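PDB 4PE3: TRAP dicarboxylate transporter-DctP subunit from Rhodobacter sphaeroides, which probably binds a small organic acid in the periplasm and delivers it to the membrane components of a TRAP transporter. Local coordinates for residues Phe125-Gly130 against Ile269-Gln274. Residues are numbered along the deposited sequence; the frame is centred on the assembly and turned at random.
Sequences FVENGG and IFQQTQ
Glu127 and Gln271 show how two long side chains, stretched out past CG and reaching across from the two helices to meet each other, can join helices whose backbones stay well apart: their CA atoms, 12.0 Å from each other, are the nearest pair between 125-130 and 269-274. The direct link is one hydrogen bond, from Gln271 NE2 to Glu127 OE2, 3.0 Å long and nearly straight at 171°. The carboxylate oxygen lies close to the amide plane of Gln271, whereas the N-H reaches OE2 from above the carboxylate plane, the two flat groups being turned 34° apart. On the glutamine, CG stands anti to the backbone N (chi1 170°), which carries the amide out from the long helix 257-291 to meet the carboxylate on helix 119-128. In this periplasmic solute-binding protein of family 7, the bond lies beside strand 144-150, an outermost strand of the five-stranded mixed sheet: Gln271 NE2 also donates to Val149 O, and Val126 packs on Phe146 and Val149. Further polar bonds fix the rotation of the buried amide. Gln271 OE1 accepts Gln272 NE2 at 2.8 Å, along a lone pair of the carbonyl and within its plane, and it takes a second bond from Lys268 NZ. With Gln271 replaced by an alanine, Glu127 OE2 and Val149 O would probably lose this donor, and Gln272 NE2 and Lys268 NZ this acceptor. Charge pairing adds a second tie between the helices, since Lys268, one turn before Gln272, forms a salt bridge with Glu127 OE1.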
ATOM      1  N   PHE A 125       9.590  -3.935   7.490  1.00 13.57           N
ATOM      2  CA  PHE A 125       8.783  -3.708   8.685  1.00 13.15           C
ATOM      3  C   PHE A 125       7.853  -4.896   8.979  1.00 12.84           C
ATOM      4  O   PHE A 125       7.757  -5.383  10.123  1.00 15.01           O
ATOM      5  CB  PHE A 125       7.978  -2.429   8.549  1.00 13.52           C
ATOM      6  CG  PHE A 125       6.916  -2.264   9.588  1.00 13.74           C
ATOM      7  CD1 PHE A 125       7.241  -2.055  10.910  1.00 15.25           C
ATOM      8  CD2 PHE A 125       5.582  -2.299   9.235  1.00 16.62           C
ATOM      9  CE1 PHE A 125       6.267  -1.894  11.855  1.00 17.94           C
ATOM     10  CE2 PHE A 125       4.593  -2.145  10.189  1.00 15.62           C
ATOM     11  CZ  PHE A 125       4.931  -1.954  11.495  1.00 17.65           C
ATOM     12  N   VAL A 126       7.174  -5.400   7.959  1.00 13.15           N
ATOM     13  CA  VAL A 126       6.266  -6.526   8.153  1.00 13.02           C
ATOM     14  C   VAL A 126       7.016  -7.793   8.510  1.00 14.71           C
ATOM     15  O   VAL A 126       6.656  -8.480   9.473  1.00 14.92           O
ATOM     16  CB  VAL A 126       5.390  -6.746   6.903  1.00 12.48           C
ATOM     17  CG1 VAL A 126       4.621  -8.062   7.000  1.00 14.77           C
ATOM     18  CG2 VAL A 126       4.459  -5.585   6.768  1.00 13.58           C
ATOM     19  N   GLU A 127       8.054  -8.114   7.750  1.00 14.33           N
ATOM     20  CA  GLU A 127       8.668  -9.423   7.874  1.00 14.97           C
ATOM     21  C   GLU A 127       9.650  -9.525   9.039  1.00 16.39           C
ATOM     22  O   GLU A 127       9.796 -10.590   9.627  1.00 17.79           O
ATOM     23  CB  GLU A 127       9.310  -9.828   6.548  1.00 15.39           C
ATOM     24  CG  GLU A 127       8.225  -9.986   5.466  1.00 19.37           C
ATOM     25  CD  GLU A 127       8.724 -10.415   4.090  1.00 19.78           C
ATOM     26  OE1 GLU A 127       9.949 -10.437   3.849  1.00 18.27           O
ATOM     27  OE2 GLU A 127       7.856 -10.736   3.228  1.00 15.76           O
ATOM     28  N   ASN A 128      10.288  -8.411   9.401  1.00 16.12           N
ATOM     29  CA  ASN A 128      11.324  -8.410  10.445  1.00 17.60           C
ATOM     30  C   ASN A 128      11.114  -7.380  11.544  1.00 19.97           C
ATOM     31  O   ASN A 128      11.796  -7.437  12.562  1.00 23.28           O
ATOM     32  CB  ASN A 128      12.683  -8.129   9.799  1.00 19.91           C
ATOM     33  CG  ASN A 128      13.060  -9.172   8.769  1.00 24.90           C
ATOM     34  OD1 ASN A 128      12.949 -10.368   9.027  1.00 26.69           O
ATOM     35  ND2 ASN A 128      13.466  -8.725   7.578  1.00 27.76           N
ATOM     36  N   GLY A 129      10.194  -6.442  11.361  1.00 16.84           N
ATOM     37  CA  GLY A 129      10.036  -5.346  12.292  1.00 15.06           C
ATOM     38  C   GLY A 129       8.784  -5.361  13.142  1.00 17.39           C
ATOM     39  O   GLY A 129       8.451  -4.350  13.793  1.00 18.43           O
ATOM     40  N   GLY A 130       8.088  -6.493  13.144  1.00 16.24           N
ATOM     41  CA  GLY A 130       6.904  -6.644  13.965  1.00 18.41           C
ATOM     42  C   GLY A 130       5.573  -6.548  13.249  1.00 16.38           C
ATOM     43  O   GLY A 130       4.533  -6.814  13.849  1.00 17.31           O
ATOM     44  N   ILE A 269       7.464 -14.913  -3.437  1.00 16.64           N
ATOM     45  CA  ILE A 269       7.781 -14.817  -4.858  1.00 16.57           C
ATOM     46  C   ILE A 269       6.783 -13.896  -5.564  1.00 14.03           C
ATOM     47  O   ILE A 269       7.173 -13.034  -6.355  1.00 15.36           O
ATOM     48  CB  ILE A 269       7.811 -16.198  -5.531  1.00 19.15           C
ATOM     49  CG1 ILE A 269       8.996 -17.005  -5.018  1.00 22.46           C
ATOM     50  CG2 ILE A 269       7.899 -16.052  -7.051  1.00 19.26           C
ATOM     51  CD1 ILE A 269       8.876 -18.498  -5.335  1.00 25.57           C
ATOM     52  N   PHE A 270       5.497 -14.060  -5.277  1.00 13.71           N
ATOM     53  CA  PHE A 270       4.483 -13.166  -5.810  1.00 11.88           C
ATOM     54  C   PHE A 270       4.801 -11.713  -5.418  1.00 11.07           C
ATOM     55  O   PHE A 270       4.805 -10.813  -6.262  1.00 10.94           O
ATOM     56  CB  PHE A 270       3.082 -13.591  -5.325  1.00 11.78           C
ATOM     57  CG  PHE A 270       2.090 -12.469  -5.225  1.00 11.76           C
ATOM     58  CD1 PHE A 270       1.723 -11.727  -6.341  1.00 11.66           C
ATOM     59  CD2 PHE A 270       1.521 -12.154  -4.011  1.00 11.57           C
ATOM     60  CE1 PHE A 270       0.818 -10.706  -6.233  1.00 12.11           C
ATOM     61  CE2 PHE A 270       0.614 -11.122  -3.898  1.00 14.49           C
ATOM     62  CZ  PHE A 270       0.270 -10.383  -5.002  1.00 12.79           C
ATOM     63  N   GLN A 271       5.075 -11.507  -4.128  1.00 11.27           N
ATOM     64  CA  GLN A 271       5.358 -10.174  -3.622  1.00 11.13           C
ATOM     65  C   GLN A 271       6.503  -9.531  -4.407  1.00 10.69           C
ATOM     66  O   GLN A 271       6.400  -8.380  -4.850  1.00 10.72           O
ATOM     67  CB  GLN A 271       5.696 -10.276  -2.139  1.00 11.92           C
ATOM     68  CG  GLN A 271       6.249  -9.018  -1.506  1.00 13.24           C
ATOM     69  CD  GLN A 271       7.104  -9.348  -0.322  1.00 15.34           C
ATOM     70  OE1 GLN A 271       8.319  -9.368  -0.423  1.00 14.89           O
ATOM     71  NE2 GLN A 271       6.472  -9.664   0.796  1.00 13.20           N
ATOM     72  N   GLN A 272       7.599 -10.258  -4.566  1.00 11.70           N
ATOM     73  CA  GLN A 272       8.783  -9.715  -5.225  1.00 14.36           C
ATOM     74  C   GLN A 272       8.566  -9.479  -6.719  1.00 12.74           C
ATOM     75  O   GLN A 272       9.034  -8.492  -7.283  1.00 12.93           O
ATOM     76  CB  GLN A 272       9.979 -10.628  -4.976  1.00 16.56           C
ATOM     77  CG  GLN A 272      10.447 -10.608  -3.519  1.00 19.17           C
ATOM     78  CD  GLN A 272      11.033  -9.258  -3.148  1.00 21.76           C
ATOM     79  OE1 GLN A 272      11.969  -8.788  -3.798  1.00 22.96           O
ATOM     80  NE2 GLN A 272      10.447  -8.597  -2.144  1.00 21.91           N
ATOM     81  N   THR A 273       7.848 -10.388  -7.363  1.00 11.79           N
ATOM     82  CA  THR A 273       7.553 -10.239  -8.786  1.00 11.66           C
ATOM     83  C   THR A 273       6.700  -8.997  -9.001  1.00 10.71           C
ATOM     84  O   THR A 273       6.912  -8.242  -9.963  1.00 10.61           O
ATOM     85  CB  THR A 273       6.822 -11.478  -9.337  1.00 12.41           C
ATOM     86  OG1 THR A 273       7.651 -12.627  -9.132  1.00 16.00           O
ATOM     87  CG2 THR A 273       6.484 -11.321 -10.825  1.00 13.34           C
ATOM     88  N   GLN A 274       5.722  -8.788  -8.133  1.00  9.54           N
ATOM     89  CA  GLN A 274       4.865  -7.621  -8.204  1.00  9.03           C
ATOM     90  C   GLN A 274       5.678  -6.333  -7.999  1.00 10.82           C
ATOM     91  O   GLN A 274       5.594  -5.407  -8.794  1.00  9.21           O
ATOM     92  CB  GLN A 274       3.727  -7.702  -7.198  1.00  9.25           C
ATOM     93  CG  GLN A 274       2.845  -6.462  -7.147  1.00 10.91           C
ATOM     94  CD  GLN A 274       1.532  -6.711  -6.448  1.00 12.81           C
ATOM     95  OE1 GLN A 274       1.509  -7.212  -5.337  1.00 13.77           O
ATOM     96  NE2 GLN A 274       0.428  -6.347  -7.096  1.00 13.33           N
TER